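Local coordinates for serine repeat antigen 5 (Plasmodium falciparum, PDB 6X42), which is a pseudo-zymogen of the papain protease family from the malaria parasite, probably with little or no proteolytic activity of its own, at residues 192-197 with 216-221; 209-214 with 256-261. One frame throughout, in Å; residues are numbered along the deposited sequence. Where two conformers were deposited one is given.

Contact 1: residues 192-197 with 216-221; sequences YIKAEN and TADHAV. With CA (calcium ion), chain B; EDO (1,2-ethanediol), chain F.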
loop_
_atom_site.group_PDB
_atom_site.type_symbol
_atom_site.label_atom_id
_atom_site.label_comp_id
_atom_site.label_asym_id
_atom_site.label_seq_id
_atom_site.Cartn_x
_atom_site.Cartn_y
_atom_site.Cartn_z
ATOM N N TYR A 192 -6.053 -4.123 -1.960
ATOM C CA TYR A 192 -6.411 -5.382 -1.276
ATOM C C TYR A 192 -6.506 -6.494 -2.301
ATOM O O TYR A 192 -7.062 -6.261 -3.327
ATOM C CB TYR A 192 -7.698 -5.281 -0.456
ATOM C CG TYR A 192 -7.381 -5.115 1.005
ATOM C CD1 TYR A 192 -7.336 -3.862 1.586
ATOM C CD2 TYR A 192 -7.013 -6.200 1.780
ATOM C CE1 TYR A 192 -6.992 -3.699 2.914
ATOM C CE2 TYR A 192 -6.660 -6.056 3.109
ATOM C CZ TYR A 192 -6.656 -4.799 3.681
ATOM O OH TYR A 192 -6.311 -4.640 4.990
ATOM N N ILE A 193 -5.908 -7.630 -2.001
ATOM C CA ILE A 193 -5.968 -8.853 -2.782
ATOM C C ILE A 193 -6.275 -10.013 -1.839
ATOM O O ILE A 193 -6.222 -9.891 -0.619
ATOM C CB ILE A 193 -4.655 -9.119 -3.556
ATOM C CG1 ILE A 193 -3.468 -9.360 -2.608
ATOM C CG2 ILE A 193 -4.353 -7.944 -4.481
ATOM C CD1 ILE A 193 -2.222 -9.878 -3.337
ATOM N N LYS A 194 -6.590 -11.166 -2.420
ATOM C CA LYS A 194 -6.666 -12.406 -1.657
ATOM C C LYS A 194 -5.296 -13.071 -1.739
ATOM O O LYS A 194 -4.802 -13.353 -2.838
ATOM C CB LYS A 194 -7.787 -13.322 -2.155
ATOM C CG LYS A 194 -8.267 -14.294 -1.068
ATOM C CD LYS A 194 -9.525 -15.044 -1.463
ATOM C CE LYS A 194 -10.160 -15.734 -0.273
ATOM N NZ LYS A 194 -11.357 -16.505 -0.705
ATOM N N ALA A 195 -4.675 -13.298 -0.576
ATOM C CA ALA A 195 -3.289 -13.766 -0.542
ATOM C C ALA A 195 -3.119 -15.067 -1.317
ATOM O O ALA A 195 -2.072 -15.289 -1.945
ATOM C CB ALA A 195 -2.815 -13.960 0.900
ATOM N N GLU A 196 -4.125 -15.949 -1.265
ATOM C CA GLU A 196 -4.015 -17.212 -1.987
ATOM C C GLU A 196 -3.622 -16.995 -3.441
ATOM O O GLU A 196 -2.932 -17.832 -4.031
ATOM C CB GLU A 196 -5.331 -18.002 -1.911
ATOM C CG GLU A 196 -6.444 -17.470 -2.812
ATOM C CD GLU A 196 -7.718 -18.307 -2.819
ATOM O OE1 GLU A 196 -8.034 -18.945 -1.782
ATOM O OE2 GLU A 196 -8.445 -18.259 -3.840
ATOM N N ASN A 197 -4.067 -15.887 -4.033
ATOM C CA ASN A 197 -3.935 -15.691 -5.462
ATOM C C ASN A 197 -2.499 -15.488 -5.898
ATOM O O ASN A 197 -2.206 -15.676 -7.084
ATOM C CB ASN A 197 -4.799 -14.530 -5.939
ATOM C CG ASN A 197 -6.274 -14.863 -5.872
ATOM O OD1 ASN A 197 -6.637 -16.038 -5.916
ATOM N ND2 ASN A 197 -7.122 -13.867 -5.756
ATOM N N THR A 216 -13.775 -11.772 -2.253
ATOM C CA THR A 216 -13.250 -11.075 -1.100
ATOM C C THR A 216 -11.736 -10.953 -1.202
ATOM O O THR A 216 -11.095 -11.506 -2.101
ATOM C CB THR A 216 -13.632 -11.770 0.213
ATOM O OG1 THR A 216 -13.025 -13.063 0.275
ATOM C CG2 THR A 216 -15.140 -11.923 0.332
ATOM N N ALA A 217 -11.168 -10.251 -0.219
ATOM C CA ALA A 217 -9.728 -10.047 -0.100
ATOM C C ALA A 217 -9.333 -10.192 1.357
ATOM O O ALA A 217 -10.184 -10.159 2.247
ATOM C CB ALA A 217 -9.315 -8.675 -0.641
ATOM N N ASP A 218 -8.010 -10.329 1.601
ATOM C CA ASP A 218 -7.520 -10.530 2.958
ATOM C C ASP A 218 -6.087 -10.076 3.167
ATOM O O ASP A 218 -5.570 -10.282 4.266
ATOM C CB ASP A 218 -7.676 -12.006 3.387
ATOM C CG ASP A 218 -6.838 -12.957 2.541
ATOM O OD1 ASP A 218 -6.015 -12.470 1.728
ATOM O OD2 ASP A 218 -7.002 -14.187 2.698
ATOM N N HIS A 219 -5.457 -9.399 2.203
ATOM C CA HIS A 219 -4.039 -9.088 2.288
ATOM C C HIS A 219 -3.819 -7.773 1.567
ATOM O O HIS A 219 -4.255 -7.602 0.426
ATOM C CB HIS A 219 -3.240 -10.243 1.647
ATOM C CG HIS A 219 -1.767 -10.033 1.663
ATOM N ND1 HIS A 219 -1.014 -10.073 2.815
ATOM C CD2 HIS A 219 -0.903 -9.809 0.649
ATOM C CE1 HIS A 219 0.245 -9.826 2.504
ATOM N NE2 HIS A 219 0.339 -9.655 1.198
ATOM N N ALA A 220 -3.159 -6.851 2.248
ATOM C CA ALA A 220 -2.898 -5.528 1.713
ATOM C C ALA A 220 -1.510 -5.455 1.084
ATOM O O ALA A 220 -0.539 -5.944 1.650
ATOM C CB ALA A 220 -3.005 -4.467 2.798
ATOM N N VAL A 221 -1.453 -4.865 -0.112
ATOM C CA VAL A 221 -0.251 -4.633 -0.893
ATOM C C VAL A 221 -0.294 -3.180 -1.368
ATOM O O VAL A 221 -1.170 -2.424 -0.968
ATOM C CB VAL A 221 -0.136 -5.625 -2.066
ATOM C CG1 VAL A 221 0.040 -7.049 -1.548
ATOM C CG2 VAL A 221 -1.355 -5.524 -2.981
HETATM CA CA CA B . -8.615 -17.352 -5.964
HETATM C C1 EDO F . -3.208 -13.361 4.804
HETATM O O1 EDO F . -4.176 -12.443 5.322
HETATM C C2 EDO F . -3.442 -14.725 5.426
HETATM O O2 EDO F . -3.389 -14.570 6.846
HETATM O O HOH W 1 -13.365 -14.949 -1.599
HETATM O O HOH W 2 -5.911 -16.057 1.071
HETATM O O HOH W 3 -8.570 -16.531 -8.255
#
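A classic beta bulge joins the end of strand 189-193 to the start of strand 219-230, with D218 and H219 both facing I193. I193 N gives an almost straight bond to H219 O, 2.9 Å (177° at the hydrogen). I193 O takes two donors. H219 N reaches I193 O at 3.0 Å but with a bent N-H (133°). D218 N reaches I193 O at 2.9 Å along a much straighter line, tilted from the carbonyl plane.

The extra residue brings the D218 carboxylate to the start of the next turn. D218 CG sits between the backbone N and the carbonyl carbon (chi1 64°), and D218 OD1 uses its syn lone pair to accept from A195 N at 2.8 Å. This bond holds the first amide of the 3-10 turn that begins at A195. D218 OD2 accepts from a water that in turn takes E196 N. E196 OE2 and N197 OD1 then bind a calcium ion, a site completed on the protein side by D214. Another water links K194 NZ and T216 OG1.

On the Y192 side of the sheet, A220 CB lies over one ring face, offset toward the rim, 4.1 Å from the centroid of the Y192 ring. A217 CB packs against Y192 CB. On the other side, I193 lies alongside H219, with CG1 near the edge of the imidazole. I193 CD1 meets V221 CG1 at 4.0 Å, the two side chains crossing at about a right angle. H219 NE2 is hydrogen-bonded to N244 and the ring meets W246, consistent with the His-Asn pair of the papain fold.

Contact 2: residues 209-214 with 256-261; sequences QNLCGD and FKVDMY. With CA (calcium ion), chain B.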
loop_
_atom_site.group_PDB
_atom_site.type_symbol
_atom_site.label_atom_id
_atom_site.label_comp_id
_atom_site.label_asym_id
_atom_site.label_seq_id
_atom_site.Cartn_x
_atom_site.Cartn_y
_atom_site.Cartn_z
ATOM N N GLN A 209 1.762 -11.611 -14.406
ATOM C CA GLN A 209 0.756 -12.579 -14.011
ATOM C C GLN A 209 -0.599 -12.180 -14.584
ATOM O O GLN A 209 -0.844 -11.012 -14.878
ATOM C CB GLN A 209 0.694 -12.660 -12.475
ATOM C CG GLN A 209 2.042 -12.959 -11.819
ATOM C CD GLN A 209 2.631 -14.261 -12.217
ATOM O OE1 GLN A 209 1.939 -15.214 -12.568
ATOM N NE2 GLN A 209 3.955 -14.332 -12.125
ATOM N N ASN A 210 -1.470 -13.168 -14.775
ATOM C CA ASN A 210 -2.771 -12.936 -15.407
ATOM C C ASN A 210 -3.785 -13.875 -14.777
ATOM O O ASN A 210 -3.752 -15.080 -15.005
ATOM C CB ASN A 210 -2.698 -13.156 -16.923
ATOM C CG ASN A 210 -3.986 -12.742 -17.641
ATOM O OD1 ASN A 210 -4.460 -11.625 -17.481
ATOM N ND2 ASN A 210 -4.519 -13.623 -18.470
ATOM N N LEU A 211 -4.710 -13.335 -13.999
ATOM C CA LEU A 211 -5.610 -14.198 -13.255
ATOM C C LEU A 211 -6.778 -13.386 -12.727
ATOM O O LEU A 211 -6.738 -12.157 -12.680
ATOM C CB LEU A 211 -4.881 -14.876 -12.096
ATOM C CG LEU A 211 -4.470 -14.005 -10.902
ATOM C CD1 LEU A 211 -4.098 -14.934 -9.754
ATOM C CD2 LEU A 211 -3.346 -13.060 -11.249
ATOM N N CYS A 212 -7.807 -14.110 -12.320
ATOM C CA CYS A 212 -8.965 -13.530 -11.671
ATOM C C CYS A 212 -8.735 -13.362 -10.171
ATOM O O CYS A 212 -7.972 -14.093 -9.547
ATOM C CB CYS A 212 -10.170 -14.470 -11.830
ATOM S SG CYS A 212 -10.644 -14.965 -13.529
ATOM N N GLY A 213 -9.456 -12.413 -9.597
ATOM C CA GLY A 213 -9.593 -12.308 -8.162
ATOM C C GLY A 213 -10.739 -13.158 -7.651
ATOM O O GLY A 213 -11.294 -14.011 -8.356
ATOM N N ASP A 214 -11.082 -12.921 -6.395
ATOM C CA ASP A 214 -12.144 -13.623 -5.696
ATOM C C ASP A 214 -13.172 -12.609 -5.220
ATOM O O ASP A 214 -13.000 -11.403 -5.368
ATOM C CB ASP A 214 -11.548 -14.402 -4.525
ATOM C CG ASP A 214 -10.594 -15.479 -4.990
ATOM O OD1 ASP A 214 -11.021 -16.563 -5.437
ATOM O OD2 ASP A 214 -9.385 -15.261 -4.976
ATOM N N PHE A 256 5.712 -7.709 -7.921
ATOM C CA PHE A 256 5.275 -8.496 -9.062
ATOM C C PHE A 256 4.509 -7.587 -10.008
ATOM O O PHE A 256 4.110 -6.482 -9.652
ATOM C CB PHE A 256 4.442 -9.726 -8.654
ATOM C CG PHE A 256 3.114 -9.415 -7.980
ATOM C CD1 PHE A 256 1.923 -9.464 -8.681
ATOM C CD2 PHE A 256 3.057 -9.112 -6.623
ATOM C CE1 PHE A 256 0.719 -9.210 -8.057
ATOM C CE2 PHE A 256 1.856 -8.869 -6.011
ATOM C CZ PHE A 256 0.697 -8.921 -6.731
ATOM N N LYS A 257 4.334 -8.061 -11.239
ATOM C CA LYS A 257 3.490 -7.404 -12.236
ATOM C C LYS A 257 2.257 -8.261 -12.483
ATOM O O LYS A 257 2.346 -9.492 -12.521
ATOM C CB LYS A 257 4.245 -7.204 -13.554
ATOM C CG LYS A 257 5.410 -6.257 -13.443
ATOM C CD LYS A 257 6.124 -6.084 -14.781
ATOM C CE LYS A 257 7.318 -5.175 -14.644
ATOM N NZ LYS A 257 8.485 -5.886 -14.069
ATOM N N VAL A 258 1.111 -7.617 -12.649
ATOM C CA VAL A 258 -0.144 -8.334 -12.860
ATOM C C VAL A 258 -0.973 -7.578 -13.888
ATOM O O VAL A 258 -1.056 -6.346 -13.860
ATOM C CB VAL A 258 -0.889 -8.561 -11.519
ATOM C CG1 VAL A 258 -1.278 -7.246 -10.859
ATOM C CG2 VAL A 258 -2.107 -9.442 -11.686
ATOM N N ASP A 259 -1.578 -8.328 -14.802
ATOM C CA ASP A 259 -2.433 -7.733 -15.825
ATOM C C ASP A 259 -3.582 -6.975 -15.169
ATOM O O ASP A 259 -4.251 -7.475 -14.259
ATOM C CB ASP A 259 -2.955 -8.855 -16.730
ATOM C CG ASP A 259 -3.574 -8.340 -18.017
ATOM O OD1 ASP A 259 -4.685 -7.786 -17.920
ATOM O OD2 ASP A 259 -2.944 -8.457 -19.094
ATOM N N MET A 260 -3.810 -5.747 -15.638
ATOM C CA MET A 260 -4.793 -4.882 -15.007
ATOM C C MET A 260 -6.219 -5.409 -15.146
ATOM O O MET A 260 -7.072 -5.163 -14.286
ATOM C CB MET A 260 -4.786 -3.537 -15.707
ATOM C CG MET A 260 -3.683 -2.626 -15.301
ATOM S SD MET A 260 -3.968 -1.002 -16.073
ATOM C CE MET A 260 -2.339 -0.303 -15.733
ATOM N N TYR A 261 -6.516 -6.070 -16.246
ATOM C CA TYR A 261 -7.882 -6.499 -16.505
ATOM C C TYR A 261 -8.064 -7.992 -16.277
ATOM O O TYR A 261 -9.146 -8.419 -15.872
ATOM C CB TYR A 261 -8.337 -6.048 -17.909
ATOM C CG TYR A 261 -8.485 -4.519 -18.062
ATOM C CD1 TYR A 261 -9.705 -3.862 -17.806
ATOM C CD2 TYR A 261 -7.414 -3.742 -18.456
ATOM C CE1 TYR A 261 -9.827 -2.468 -17.957
ATOM C CE2 TYR A 261 -7.522 -2.360 -18.596
ATOM C CZ TYR A 261 -8.727 -1.724 -18.362
ATOM O OH TYR A 261 -8.826 -0.339 -18.515
HETATM CA CA CA B . -8.615 -17.352 -5.964
HETATM O O HOH W 4 -4.788 -10.260 -13.881
HETATM O O HOH W 5 -8.102 -9.826 -12.873
HETATM O O HOH W 3 -8.570 -16.531 -8.255
#
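Q209 and D259 are joined through the backbone, and D259 then turns its side chain along N210. D259 N gives a hydrogen bond to Q209 O, 2.8 Å. Two residues earlier on that strand, K257 O accepts from Q209 N at 2.9 Å, with the donor above the carbonyl plane.

The D259 side chain starts close to the other segment. D259 CB is 3.2 Å from N210 OD1 and also lies near Q209 O. With CG anti to the backbone N (chi1 -166°), the carboxylate runs side by side with the N210 amide, pointing the same way, and the two planes are 64° apart. D259 CG is 3.4 Å from N210 OD1. Beyond it, D259 OD1 turns back to its own chain and accepts from Y261 N at 3.0 Å on its anti side. This is an Asx turn at the end of strand 255-259. The same oxygen also accepts from G262 N. D259 OD2 is bound by the hydroxyl of Y229, so both carboxylate oxygens have partners.

The two backbone bonds flank V258 and make a short parallel bridge between Q209 and V258. This places strand 208-209 at the side of strand 255-259, whose other neighbour is the antiparallel strand 236-243. V258 CG2 meets L211 CD2 at 3.8 Å, the side chains crossing at about a right angle. Past L211 the loop leaves strand 255-259. C212 forms a disulfide with C266, and its carbonyl O accepts from a water that also binds a calcium ion. D214 holds that calcium through both oxygens, D214 OD2 at 2.4 Å from the metal.

In the fold
Of the four segments, 192-197 comes first, at the end of strand 189-193, where it runs into the 3-10 turn that begins at A195. The chain then runs out to 209-214 and returns at 216-221. There contact 1 closes a loop of 18 residues. Segment 209-214 lies within that loop but pairs with 256-261, much later in the chain, so the two contacts cross. Contact 2 spans 41 residues, which include strands 219-230 and 236-243. Both contacts belong to one mixed sheet. They share one calcium ion and one of its waters. N197 ND2 probably also hydrogen-bonds to D214 OD2, and L211 packs against the N197 carbonyl.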